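Local coordinates for succinoglycan biosynthesis protein (Bacillus cereus ATCC 14579, PDB 3B55), which binds a calcium ion and belongs to the erythromycin esterase-like proteins, although its substrate and any role in succinoglycan biosynthesis remain unestablished, at residues His95-Val98 and Lys99-Ser103; Lys66-Lys69 and Asn70-Ser74; Glu201-Lys204 and Gly205-Val209; Gln174-Asn177 and Glu178-Asn182; His309-Lys312 and Thr313-Ser317. The protein carries 1 engineered substitution. All coordinates share one frame; numbering follows the deposited sequence.

Contact 1. Residues His95-Val98 and Lys99-Ser103; sequences HRIV and KYLVS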
loop_
_atom_site.group_PDB
_atom_site.type_symbol
_atom_site.label_atom_id
_atom_site.label_comp_id
_atom_site.label_asym_id
_atom_site.label_seq_id
_atom_site.Cartn_x
_atom_site.Cartn_y
_atom_site.Cartn_z
ATOM N N HIS A 95 4.364 1.438 -11.921
ATOM C CA HIS A 95 5.614 2.179 -11.922
ATOM C C HIS A 95 5.433 3.383 -12.856
ATOM O O HIS A 95 5.783 4.514 -12.511
ATOM C CB HIS A 95 6.738 1.250 -12.407
ATOM C CG HIS A 95 8.091 1.892 -12.483
ATOM N ND1 HIS A 95 9.239 1.161 -12.706
ATOM C CD2 HIS A 95 8.476 3.188 -12.422
ATOM C CE1 HIS A 95 10.274 1.980 -12.784
ATOM N NE2 HIS A 95 9.838 3.215 -12.616
ATOM N N ARG A 96 4.868 3.134 -14.031
ATOM C CA ARG A 96 4.640 4.194 -15.003
ATOM C C ARG A 96 3.744 5.303 -14.454
ATOM O O ARG A 96 3.968 6.485 -14.720
ATOM C CB ARG A 96 3.999 3.626 -16.264
ATOM C CG ARG A 96 4.803 2.543 -16.975
ATOM C CD ARG A 96 4.222 2.330 -18.359
ATOM N NE ARG A 96 4.287 3.577 -19.120
ATOM C CZ ARG A 96 3.325 4.024 -19.918
ATOM N NH1 ARG A 96 2.206 3.322 -20.071
ATOM N NH2 ARG A 96 3.475 5.179 -20.552
ATOM N N ILE A 97 2.718 4.914 -13.703
ATOM C CA ILE A 97 1.785 5.871 -13.123
ATOM C C ILE A 97 2.465 6.737 -12.068
ATOM O O ILE A 97 2.278 7.957 -12.042
ATOM C CB ILE A 97 0.572 5.144 -12.498
ATOM C CG1 ILE A 97 -0.148 4.339 -13.589
ATOM C CG2 ILE A 97 -0.368 6.147 -11.854
ATOM C CD1 ILE A 97 -1.260 3.466 -13.085
ATOM N N VAL A 98 3.243 6.108 -11.196
ATOM C CA VAL A 98 3.965 6.858 -10.178
ATOM C C VAL A 98 4.794 7.911 -10.903
ATOM O O VAL A 98 4.779 9.083 -10.537
ATOM C CB VAL A 98 4.907 5.943 -9.367
ATOM C CG1 VAL A 98 5.730 6.770 -8.394
ATOM C CG2 VAL A 98 4.088 4.904 -8.616
ATOM N N LYS A 99 5.507 7.469 -11.938
ATOM C CA LYS A 99 6.344 8.343 -12.755
ATOM C C LYS A 99 5.553 9.551 -13.236
ATOM O O LYS A 99 6.015 10.684 -13.150
ATOM C CB LYS A 99 6.848 7.597 -13.985
ATOM C CG LYS A 99 8.225 6.984 -13.867
ATOM C CD LYS A 99 8.686 6.564 -15.251
ATOM C CE LYS A 99 10.164 6.261 -15.288
ATOM N NZ LYS A 99 10.607 5.979 -16.678
ATOM N N TYR A 100 4.362 9.292 -13.770
ATOM C CA TYR A 100 3.500 10.354 -14.267
ATOM C C TYR A 100 3.046 11.295 -13.146
ATOM O O TYR A 100 3.135 12.516 -13.277
ATOM C CB TYR A 100 2.265 9.762 -14.938
ATOM C CG TYR A 100 1.319 10.824 -15.424
ATOM C CD1 TYR A 100 1.591 11.536 -16.592
ATOM C CD2 TYR A 100 0.199 11.189 -14.672
ATOM C CE1 TYR A 100 0.781 12.587 -16.999
ATOM C CE2 TYR A 100 -0.617 12.243 -15.069
ATOM C CZ TYR A 100 -0.317 12.938 -16.230
ATOM O OH TYR A 100 -1.095 14.004 -16.614
ATOM N N LEU A 101 2.543 10.717 -12.057
ATOM C CA LEU A 101 2.075 11.497 -10.924
ATOM C C LEU A 101 3.200 12.325 -10.295
ATOM O O LEU A 101 2.975 13.449 -9.861
ATOM C CB LEU A 101 1.432 10.571 -9.878
ATOM C CG LEU A 101 0.092 9.932 -10.291
ATOM C CD1 LEU A 101 -0.434 9.032 -9.185
ATOM C CD2 LEU A 101 -0.926 11.010 -10.587
ATOM N N VAL A 102 4.409 11.779 -10.251
ATOM C CA VAL A 102 5.536 12.513 -9.674
ATOM C C VAL A 102 5.991 13.694 -10.541
ATOM O O VAL A 102 6.160 14.808 -10.043
ATOM C CB VAL A 102 6.758 11.593 -9.447
ATOM C CG1 VAL A 102 7.999 12.434 -9.162
ATOM C CG2 VAL A 102 6.491 10.637 -8.279
ATOM N N SER A 103 6.181 13.463 -11.838
ATOM C CA SER A 103 6.651 14.533 -12.712
ATOM C C SER A 103 5.591 15.446 -13.333
ATOM O O SER A 103 5.932 16.488 -13.885
ATOM C CB SER A 103 7.548 13.949 -13.812
ATOM O OG SER A 103 6.961 12.817 -14.425
#
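Val102 N donates to Val98 O at 2.7 Å and Leu101 N to Ile97 O at 2.8 Å, the two shorter of the four i to i+4 bonds that join 95-98 to 99-102 as regular alpha helix, part of helix 88-104. The other two run from Lys99 N to His95 O and from Tyr100 N to Arg96 O, each 3.0 Å long. Charged ends are held outside the turn: Arg96 NH2 forms a salt bridge with Asp64, and Lys99 NZ bonds to Pro58 O. The extended Lys99 chain passes the His95 imidazole on its way there, its CE lying 4.1 Å from His95 NE2 in an oblique approach.

In two apolar pairs the partners are one turn apart, their side chains side by side and pointing the same way. Ile97 CG2 meets Leu101 CD1 at 3.9 Å, while Val98 CG1 meets Val102 CG2, also at 3.9 Å. Leu80 of strand 77-82 packs on Ile97 and Val98, and Trp152 of helix 144-158 on Lys99 and Val102, so the helix sits between that strand and that helix. Ser103 N continues the backbone series to Lys99 O, which Ser103 OG also grips, from the opposite face of the carbonyl plane, at 2.7 Å.

Contact 2. Residues Lys66-Lys69 and Asn70-Ser74; sequences KPLK and NMVGS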
loop_
_atom_site.group_PDB
_atom_site.type_symbol
_atom_site.label_atom_id
_atom_site.label_comp_id
_atom_site.label_asym_id
_atom_site.label_seq_id
_atom_site.Cartn_x
_atom_site.Cartn_y
_atom_site.Cartn_z
ATOM N N LYS A 66 -1.604 11.063 -20.045
ATOM C CA LYS A 66 -2.078 12.440 -19.958
ATOM C C LYS A 66 -3.530 12.585 -19.499
ATOM O O LYS A 66 -3.860 13.528 -18.782
ATOM C CB LYS A 66 -1.891 13.139 -21.305
ATOM C CG LYS A 66 -0.434 13.307 -21.695
ATOM C CD LYS A 66 0.042 14.728 -21.468
ATOM C CE LYS A 66 -0.133 15.558 -22.721
ATOM N NZ LYS A 66 0.754 15.039 -23.796
ATOM N N PRO A 67 -4.425 11.674 -19.923
ATOM C CA PRO A 67 -5.834 11.771 -19.507
ATOM C C PRO A 67 -6.005 11.670 -17.991
ATOM O O PRO A 67 -7.058 11.994 -17.443
ATOM C CB PRO A 67 -6.490 10.602 -20.240
ATOM C CG PRO A 67 -5.678 10.522 -21.513
ATOM C CD PRO A 67 -4.265 10.667 -20.989
ATOM N N LEU A 68 -4.951 11.233 -17.316
ATOM C CA LEU A 68 -4.981 11.069 -15.869
ATOM C C LEU A 68 -4.898 12.414 -15.141
ATOM O O LEU A 68 -5.408 12.561 -14.030
ATOM C CB LEU A 68 -3.825 10.160 -15.446
ATOM C CG LEU A 68 -3.951 9.294 -14.197
ATOM C CD1 LEU A 68 -5.272 8.520 -14.198
ATOM C CD2 LEU A 68 -2.774 8.336 -14.172
ATOM N N LYS A 69 -4.271 13.400 -15.776
ATOM C CA LYS A 69 -4.131 14.718 -15.159
ATOM C C LYS A 69 -5.451 15.194 -14.558
ATOM O O LYS A 69 -5.547 15.427 -13.348
ATOM C CB LYS A 69 -3.628 15.739 -16.189
ATOM C CG LYS A 69 -3.288 17.107 -15.604
ATOM C CD LYS A 69 -2.897 18.093 -16.705
ATOM C CE LYS A 69 -2.427 19.424 -16.132
ATOM N NZ LYS A 69 -3.477 20.481 -16.182
ATOM N N ASN A 70 -6.474 15.320 -15.400
ATOM C CA ASN A 70 -7.769 15.781 -14.931
ATOM C C ASN A 70 -8.583 14.757 -14.143
ATOM O O ASN A 70 -9.489 15.130 -13.408
ATOM C CB ASN A 70 -8.602 16.313 -16.097
ATOM C CG ASN A 70 -8.045 17.600 -16.664
ATOM O OD1 ASN A 70 -7.512 18.433 -15.928
ATOM N ND2 ASN A 70 -8.175 17.778 -17.973
HETATM N N MSE A 71 -8.281 13.472 -14.287
HETATM C CA MSE A 71 -9.024 12.472 -13.532
HETATM C C MSE A 71 -8.648 12.592 -12.061
HETATM O O MSE A 71 -9.511 12.588 -11.181
HETATM C CB MSE A 71 -8.693 11.069 -14.021
HETATM C CG MSE A 71 -9.461 10.663 -15.247
HETATM SE SE MSE A 71 -8.930 8.899 -15.784
HETATM C CE MSE A 71 -9.272 9.051 -17.692
ATOM N N VAL A 72 -7.347 12.695 -11.808
ATOM C CA VAL A 72 -6.827 12.825 -10.452
ATOM C C VAL A 72 -7.161 14.206 -9.899
ATOM O O VAL A 72 -7.486 14.347 -8.721
ATOM C CB VAL A 72 -5.305 12.613 -10.432
ATOM C CG1 VAL A 72 -4.756 12.858 -9.039
ATOM C CG2 VAL A 72 -4.996 11.203 -10.890
ATOM N N GLY A 73 -7.065 15.227 -10.747
ATOM C CA GLY A 73 -7.379 16.584 -10.324
ATOM C C GLY A 73 -6.472 17.136 -9.244
ATOM O O GLY A 73 -5.247 17.068 -9.353
ATOM N N SER A 74 -7.080 17.689 -8.196
ATOM C CA SER A 74 -6.326 18.270 -7.093
ATOM C C SER A 74 -6.249 17.356 -5.860
ATOM O O SER A 74 -5.970 17.817 -4.757
ATOM C CB SER A 74 -6.936 19.622 -6.699
ATOM O OG SER A 74 -8.302 19.471 -6.350
HETATM O O HOH W 1 -6.329 15.230 -18.608
#
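Short helix 68-72 is little more than one turn, and Val72 N donates to Leu68 O to close it, at 3.0 Å with an almost straight N-H...O angle of 177°. The next bond, Gly73 N to Lys69 O, is also 3.0 Å long but more bent. Gly73 then leaves the helical conformation with a positive phi of 64°, which turns the chain away. At the other end a water bridges the turn, donating to Lys66 O at 3.0 Å and accepting from Asn70 N at 3.2 Å; it stands between the two atoms that a direct i to i+4 bond would join.

On the buried side, Leu68 is the hub. Its CD1 meets Met71 SE, the selenium of a selenomethionine, at 4.0 Å, the two chains crossing at about a right angle. Leu68 CG also touches Val72 CG2 at 4.0 Å. The extended Met71 chain runs on until its CE reaches Pro67 CB at 4.1 Å.

Lys105 NZ bonds to both Lys69 O and Gly73 O, tying down the helix end. Leu68 and Met71 press on Phe384 of strand 382-386 and Ile429 of strand 429-433, while Leu68 and Val72 face helix 88-104.

Contact 3. Residues Glu201-Lys204 and Gly205-Val209; sequences EKIK and GLIPV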
loop_
_atom_site.group_PDB
_atom_site.type_symbol
_atom_site.label_atom_id
_atom_site.label_comp_id
_atom_site.label_asym_id
_atom_site.label_seq_id
_atom_site.Cartn_x
_atom_site.Cartn_y
_atom_site.Cartn_z
ATOM N N GLU A 201 15.716 1.445 28.629
ATOM C CA GLU A 201 15.460 0.008 28.640
ATOM C C GLU A 201 14.007 -0.410 28.529
ATOM O O GLU A 201 13.683 -1.578 28.706
ATOM C CB GLU A 201 16.110 -0.684 29.831
ATOM C CG GLU A 201 15.473 -0.469 31.158
ATOM C CD GLU A 201 16.433 -0.821 32.275
ATOM O OE1 GLU A 201 17.646 -0.939 31.987
ATOM O OE2 GLU A 201 15.993 -0.971 33.437
ATOM N N LYS A 202 13.135 0.549 28.255
ATOM C CA LYS A 202 11.744 0.231 28.024
ATOM C C LYS A 202 11.864 -0.261 26.585
ATOM O O LYS A 202 11.293 -1.285 26.195
ATOM C CB LYS A 202 10.895 1.495 28.079
ATOM C CG LYS A 202 10.097 1.659 29.369
ATOM C CD LYS A 202 9.498 3.062 29.466
ATOM C CE LYS A 202 9.039 3.380 30.887
ATOM N NZ LYS A 202 7.906 2.522 31.334
ATOM N N ILE A 203 12.678 0.464 25.821
ATOM C CA ILE A 203 12.936 0.145 24.421
ATOM C C ILE A 203 13.839 -1.087 24.339
ATOM O O ILE A 203 13.750 -1.877 23.395
ATOM C CB ILE A 203 13.633 1.337 23.679
ATOM C CG1 ILE A 203 15.143 1.294 23.883
ATOM C CG2 ILE A 203 13.090 2.655 24.185
ATOM C CD1 ILE A 203 15.896 0.673 22.729
ATOM N N LYS A 204 14.708 -1.246 25.332
ATOM C CA LYS A 204 15.627 -2.375 25.355
ATOM C C LYS A 204 14.854 -3.678 25.531
ATOM O O LYS A 204 15.257 -4.726 25.028
ATOM C CB LYS A 204 16.649 -2.185 26.479
ATOM C CG LYS A 204 17.936 -2.976 26.325
ATOM C CD LYS A 204 18.994 -2.414 27.265
ATOM C CE LYS A 204 20.176 -3.340 27.380
ATOM N NZ LYS A 204 19.718 -4.633 27.942
ATOM N N GLY A 205 13.741 -3.605 26.251
ATOM C CA GLY A 205 12.923 -4.781 26.473
ATOM C C GLY A 205 11.970 -4.994 25.309
ATOM O O GLY A 205 11.582 -6.117 25.010
ATOM N N LEU A 206 11.600 -3.909 24.640
ATOM C CA LEU A 206 10.684 -3.980 23.504
ATOM C C LEU A 206 11.320 -4.529 22.231
ATOM O O LEU A 206 10.668 -5.222 21.457
ATOM C CB LEU A 206 10.113 -2.590 23.216
ATOM C CG LEU A 206 8.923 -2.138 24.057
ATOM C CD1 LEU A 206 8.744 -0.633 23.918
ATOM C CD2 LEU A 206 7.664 -2.891 23.618
ATOM N N ILE A 207 12.594 -4.223 22.026
ATOM C CA ILE A 207 13.307 -4.657 20.832
ATOM C C ILE A 207 13.190 -6.147 20.511
ATOM O O ILE A 207 12.737 -6.511 19.425
ATOM C CB ILE A 207 14.797 -4.248 20.917
ATOM C CG1 ILE A 207 14.914 -2.722 20.828
ATOM C CG2 ILE A 207 15.598 -4.911 19.800
ATOM C CD1 ILE A 207 16.315 -2.198 21.056
ATOM N N PRO A 208 13.580 -7.029 21.446
ATOM C CA PRO A 208 13.493 -8.470 21.191
ATOM C C PRO A 208 12.101 -9.060 20.952
ATOM O O PRO A 208 11.985 -10.111 20.324
ATOM C CB PRO A 208 14.170 -9.077 22.418
ATOM C CG PRO A 208 13.850 -8.086 23.490
ATOM C CD PRO A 208 14.122 -6.774 22.791
ATOM N N VAL A 209 11.049 -8.409 21.441
ATOM C CA VAL A 209 9.701 -8.946 21.242
ATOM C C VAL A 209 8.936 -8.360 20.056
ATOM O O VAL A 209 7.852 -8.837 19.718
ATOM C CB VAL A 209 8.833 -8.789 22.511
ATOM C CG1 VAL A 209 9.444 -9.591 23.653
ATOM C CG2 VAL A 209 8.704 -7.320 22.885
#
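Ile203 and Ile207 are joined twice, through backbone and side chain. Among the hydrogen bonds, Ile207 N donates to Ile203 O at 3.0 Å and Leu206 N to Lys202 O at 3.1 Å. The preceding bond is poorer: Gly205 N lies 3.2 Å from Glu201 O but stands 61° out of that carbonyl's plane, off its lone pairs, and shares its hydrogen with Lys202 O in a weak second bond. Lys202 O is therefore approached by two N-H groups. Pro208 brings no N-H to Lys204 O; its ring carbon CD sits there instead, 3.2 Å from Lys204 O, and the i to i+4 bonding cannot continue at this point.

Apolar contact follows the same spacing. The two isoleucine side chains lie side by side, both pointing the same way; the CD1 atoms of Ile203 and Ile207 are modelled 3.3 Å apart, tighter than normal van der Waals contact, so the exact placement of these methyls is doubtful. Leu206 CG lies against Lys202 O at 3.3 Å.

These residues form the C-terminal part of an amphipathic helix: Ile203 and Leu206 pack on Tyr181 of helix 178-192 and Ile234 of helix 221-240, while the exposed Lys204 lies on the outer side.

Contact 4. Residues Gln174-Asn177 and Glu178-Asn182; sequences QSVN and ENVYN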
loop_
_atom_site.group_PDB
_atom_site.type_symbol
_atom_site.label_atom_id
_atom_site.label_comp_id
_atom_site.label_asym_id
_atom_site.label_seq_id
_atom_site.Cartn_x
_atom_site.Cartn_y
_atom_site.Cartn_z
ATOM N N GLN A 174 4.242 -5.294 10.372
ATOM C CA GLN A 174 4.358 -6.707 10.690
ATOM C C GLN A 174 5.540 -6.904 11.636
ATOM O O GLN A 174 5.788 -8.006 12.131
ATOM C CB GLN A 174 4.543 -7.511 9.404
ATOM C CG GLN A 174 3.603 -7.065 8.290
ATOM C CD GLN A 174 2.910 -8.222 7.594
ATOM O OE1 GLN A 174 2.132 -8.953 8.207
ATOM N NE2 GLN A 174 3.189 -8.389 6.306
ATOM N N SER A 175 6.261 -5.815 11.888
ATOM C CA SER A 175 7.417 -5.837 12.772
ATOM C C SER A 175 7.918 -4.419 13.060
ATOM O O SER A 175 7.550 -3.459 12.387
ATOM C CB SER A 175 8.552 -6.649 12.142
ATOM O OG SER A 175 9.070 -5.987 11.002
ATOM N N VAL A 176 8.757 -4.304 14.081
ATOM C CA VAL A 176 9.345 -3.033 14.483
ATOM C C VAL A 176 10.805 -3.330 14.780
ATOM O O VAL A 176 11.178 -3.587 15.932
ATOM C CB VAL A 176 8.696 -2.487 15.761
ATOM C CG1 VAL A 176 9.380 -1.192 16.169
ATOM C CG2 VAL A 176 7.206 -2.270 15.537
ATOM N N ASN A 177 11.630 -3.302 13.742
ATOM C CA ASN A 177 13.042 -3.601 13.917
ATOM C C ASN A 177 13.774 -2.544 14.732
ATOM O O ASN A 177 13.220 -1.507 15.080
ATOM C CB ASN A 177 13.707 -3.803 12.554
ATOM C CG ASN A 177 13.008 -4.881 11.726
ATOM O OD1 ASN A 177 12.483 -5.854 12.277
ATOM N ND2 ASN A 177 13.005 -4.717 10.406
ATOM N N GLU A 178 15.036 -2.821 15.021
ATOM C CA GLU A 178 15.867 -1.946 15.826
ATOM C C GLU A 178 16.134 -0.543 15.261
ATOM O O GLU A 178 16.332 0.400 16.032
ATOM C CB GLU A 178 17.184 -2.670 16.126
ATOM C CG GLU A 178 17.937 -2.158 17.334
ATOM C CD GLU A 178 19.001 -3.140 17.803
ATOM O OE1 GLU A 178 19.763 -2.800 18.737
ATOM O OE2 GLU A 178 19.066 -4.256 17.239
ATOM N N ASN A 179 16.134 -0.379 13.941
ATOM C CA ASN A 179 16.390 0.948 13.383
ATOM C C ASN A 179 15.369 1.980 13.845
ATOM O O ASN A 179 15.698 3.152 14.011
ATOM C CB ASN A 179 16.450 0.910 11.846
ATOM C CG ASN A 179 15.281 0.162 11.219
ATOM O OD1 ASN A 179 14.427 -0.397 11.917
ATOM N ND2 ASN A 179 15.234 0.159 9.891
ATOM N N VAL A 180 14.134 1.549 14.064
ATOM C CA VAL A 180 13.098 2.466 14.526
ATOM C C VAL A 180 13.443 2.935 15.938
ATOM O O VAL A 180 13.332 4.117 16.254
ATOM C CB VAL A 180 11.712 1.782 14.543
ATOM C CG1 VAL A 180 10.718 2.621 15.341
ATOM C CG2 VAL A 180 11.219 1.593 13.118
ATOM N N TYR A 181 13.858 1.993 16.780
ATOM C CA TYR A 181 14.230 2.285 18.159
ATOM C C TYR A 181 15.458 3.191 18.222
ATOM O O TYR A 181 15.513 4.099 19.054
ATOM C CB TYR A 181 14.503 0.985 18.919
ATOM C CG TYR A 181 13.260 0.157 19.143
ATOM C CD1 TYR A 181 12.322 0.520 20.114
ATOM C CD2 TYR A 181 13.007 -0.979 18.375
ATOM C CE1 TYR A 181 11.163 -0.230 20.314
ATOM C CE2 TYR A 181 11.854 -1.734 18.567
ATOM C CZ TYR A 181 10.937 -1.354 19.538
ATOM O OH TYR A 181 9.797 -2.099 19.737
ATOM N N ASN A 182 16.436 2.948 17.348
ATOM C CA ASN A 182 17.642 3.768 17.330
ATOM C C ASN A 182 17.359 5.201 16.899
ATOM O O ASN A 182 18.107 6.108 17.257
ATOM C CB ASN A 182 18.716 3.164 16.421
ATOM C CG ASN A 182 19.282 1.869 16.970
ATOM O OD1 ASN A 182 19.446 1.711 18.178
ATOM N ND2 ASN A 182 19.604 0.940 16.078
#
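Val176 meets the ring of Tyr181 where the loop after strand 167-172 runs into the first turn of helix 178-192, a beta-to-alpha connection. Val176 CG1 lies 3.5 Å from Tyr181 CE2, the two side chains crossing at about a right angle. The same CG1 is 4.1 Å from Val180 CB, so one methyl touches two helix residues. On the tyrosine side, chi1 of -69° sets CG anti to the carbonyl carbon and brings the ring back beside the incoming loop. Val176 O then approaches the ring edge, near its plane, 3.3 Å from Tyr181 CE2, whereas Asn177 O comes obliquely to Tyr181 CD2 at the same distance. Thr210 OG1 fixes the far end by bonding to both Tyr181 OH and Val176 O.

Asn179 has CG between its nitrogen and carbonyl carbon (chi1 48°), a turn that carries the amide back along the chain: Asn179 OD1 rests 3.5 Å from Asn177 CB, and ND2 donates to the backbone O of Asp117. The backbone bond across the first turn, Val180 N to Asn177 O at 3.3 Å, is weak.

The carboxylate oxygen OD2 of Asp117, in helix 116-128, bonds with Asn177 N and Ser175 OG. Val176 packs on Ile261 and Phe265 of helix 250-268, and Tyr181 on helix 197-206, so the entry links strand 167-172 to three neighbouring helices.

Contact 5. Residues His309-Lys312 and Thr313-Ser317; sequences HVSK and TNMLS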
loop_
_atom_site.group_PDB
_atom_site.type_symbol
_atom_site.label_atom_id
_atom_site.label_comp_id
_atom_site.label_asym_id
_atom_site.label_seq_id
_atom_site.Cartn_x
_atom_site.Cartn_y
_atom_site.Cartn_z
ATOM N N HIS A 309 -6.513 -2.980 -0.085
ATOM C CA HIS A 309 -6.146 -2.005 0.930
ATOM C C HIS A 309 -6.327 -0.546 0.503
ATOM O O HIS A 309 -6.214 0.358 1.333
ATOM C CB HIS A 309 -4.704 -2.243 1.402
ATOM C CG HIS A 309 -4.511 -3.540 2.129
ATOM N ND1 HIS A 309 -5.211 -3.865 3.271
ATOM C CD2 HIS A 309 -3.687 -4.588 1.882
ATOM C CE1 HIS A 309 -4.827 -5.056 3.697
ATOM N NE2 HIS A 309 -3.902 -5.516 2.873
ATOM N N VAL A 310 -6.605 -0.314 -0.780
ATOM C CA VAL A 310 -6.822 1.049 -1.271
ATOM C C VAL A 310 -8.233 1.274 -1.809
ATOM O O VAL A 310 -8.607 2.413 -2.101
ATOM C CB VAL A 310 -5.814 1.457 -2.394
ATOM C CG1 VAL A 310 -4.392 1.459 -1.852
ATOM C CG2 VAL A 310 -5.934 0.517 -3.582
ATOM N N SER A 311 -9.012 0.203 -1.951
ATOM C CA SER A 311 -10.374 0.339 -2.456
ATOM C C SER A 311 -11.191 1.127 -1.445
ATOM O O SER A 311 -10.890 1.115 -0.253
ATOM C CB SER A 311 -11.006 -1.035 -2.702
ATOM O OG SER A 311 -10.879 -1.889 -1.579
ATOM N N LYS A 312 -12.218 1.830 -1.915
ATOM C CA LYS A 312 -13.033 2.630 -1.007
ATOM C C LYS A 312 -14.081 1.790 -0.297
ATOM O O LYS A 312 -14.782 2.280 0.589
ATOM C CB LYS A 312 -13.695 3.786 -1.757
ATOM C CG LYS A 312 -12.712 4.821 -2.307
ATOM C CD LYS A 312 -13.465 5.921 -3.061
ATOM C CE LYS A 312 -12.535 6.881 -3.781
ATOM N NZ LYS A 312 -11.838 7.840 -2.886
ATOM N N THR A 313 -14.195 0.527 -0.696
ATOM C CA THR A 313 -15.133 -0.389 -0.065
ATOM C C THR A 313 -14.321 -1.610 0.319
ATOM O O THR A 313 -13.220 -1.809 -0.197
ATOM C CB THR A 313 -16.274 -0.804 -1.009
ATOM O OG1 THR A 313 -15.727 -1.409 -2.187
ATOM C CG2 THR A 313 -17.106 0.408 -1.397
ATOM N N ASN A 314 -14.866 -2.414 1.227
ATOM C CA ASN A 314 -14.197 -3.608 1.732
ATOM C C ASN A 314 -14.396 -4.852 0.874
ATOM O O ASN A 314 -15.448 -5.472 0.925
ATOM C CB ASN A 314 -14.689 -3.882 3.160
ATOM C CG ASN A 314 -13.834 -4.906 3.902
ATOM O OD1 ASN A 314 -14.015 -5.123 5.106
ATOM N ND2 ASN A 314 -12.898 -5.528 3.196
HETATM N N MSE A 315 -13.383 -5.220 0.094
HETATM C CA MSE A 315 -13.479 -6.412 -0.747
HETATM C C MSE A 315 -12.759 -7.584 -0.074
HETATM O O MSE A 315 -12.760 -8.699 -0.583
HETATM C CB MSE A 315 -12.878 -6.152 -2.138
HETATM C CG MSE A 315 -11.379 -5.927 -2.173
HETATM SE SE MSE A 315 -10.695 -5.822 -3.995
HETATM C CE MSE A 315 -10.937 -3.944 -4.301
ATOM N N LEU A 316 -12.163 -7.308 1.085
ATOM C CA LEU A 316 -11.435 -8.297 1.876
ATOM C C LEU A 316 -12.244 -8.633 3.126
ATOM O O LEU A 316 -11.699 -9.114 4.126
ATOM C CB LEU A 316 -10.077 -7.728 2.306
ATOM C CG LEU A 316 -8.811 -7.949 1.472
ATOM C CD1 LEU A 316 -9.133 -8.352 0.048
ATOM C CD2 LEU A 316 -7.994 -6.672 1.510
ATOM N N SER A 317 -13.545 -8.384 3.065
ATOM C CA SER A 317 -14.414 -8.634 4.204
ATOM C C SER A 317 -14.351 -10.055 4.780
ATOM O O SER A 317 -14.847 -10.290 5.881
ATOM C CB SER A 317 -15.864 -8.271 3.847
ATOM O OG SER A 317 -16.255 -8.848 2.615
#
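Ser311 and Thr313 are linked across a bend in the loop that follows strand 301-306 and the short, weakly bonded helix 307-310, beside the calcium site of this mixed-sheet alpha/beta fold. The chain nearly doubles back here: the directions of 309-312 and 313-316 are 150° apart.

The Ser311 side chain can be followed atom by atom. Ser311 CB points into the bend and lies 3.4 Å from Thr313 O. It is also modelled 3.3 Å from CE of Met315, a selenomethionine, closer than two carbons normally sit, so that separation is doubtful in detail. From CB, a chi1 of 51° sets OG between the backbone nitrogen and the carbonyl carbon. There Ser311 OG donates to Thr313 O at 2.7 Å, nearly along the C=O axis, with a C=O...O angle of 171°. The hydroxyl has a weak second partner in Asn307 O, back at the start of the helix. Phe427 packs on both Ser311 and Met315, and Ala426 lies against Ser311.

Before the bend, His309 faces the metal site. Its ND1 bonds to Asp284 OD2, which restrains the rotation of the imidazole, and Tyr320 meets the ring edge-to-face. The nearest atoms of the His309 and Glu113 side chains are about 3 Å apart, Glu113 being a calcium ligand, and the nearest side-chain atom of His309 is about 4 Å from the ion. Leu316 covers one face of the imidazole, its CD2 lying toward the rim, 4.2 Å from His309 CE1.

In the fold
The five contacts follow one another along the chain, yet form two touching pairs and one separate site. Contacts 1 and 2, with centres 12 Å apart, meet through Tyr100, whose OH lies 3.1 Å from Lys69 CB. Contacts 3 and 4, centred 10 Å apart, meet at Tyr181: its OH is 3.5 Å from Leu206 CB, and its CD2 is 3.6 Å from Ile207 CG1. The pairs are well separated, contacts 2 and 3 having centres 46 Å apart on opposite sides of the chain's centre. Contact 5 alone adjoins the calcium bound by His85 and Glu113. The nearest atoms of contacts 4 and 5 are about 8 Å apart, and those of contacts 2 and 5 about 10 Å apart.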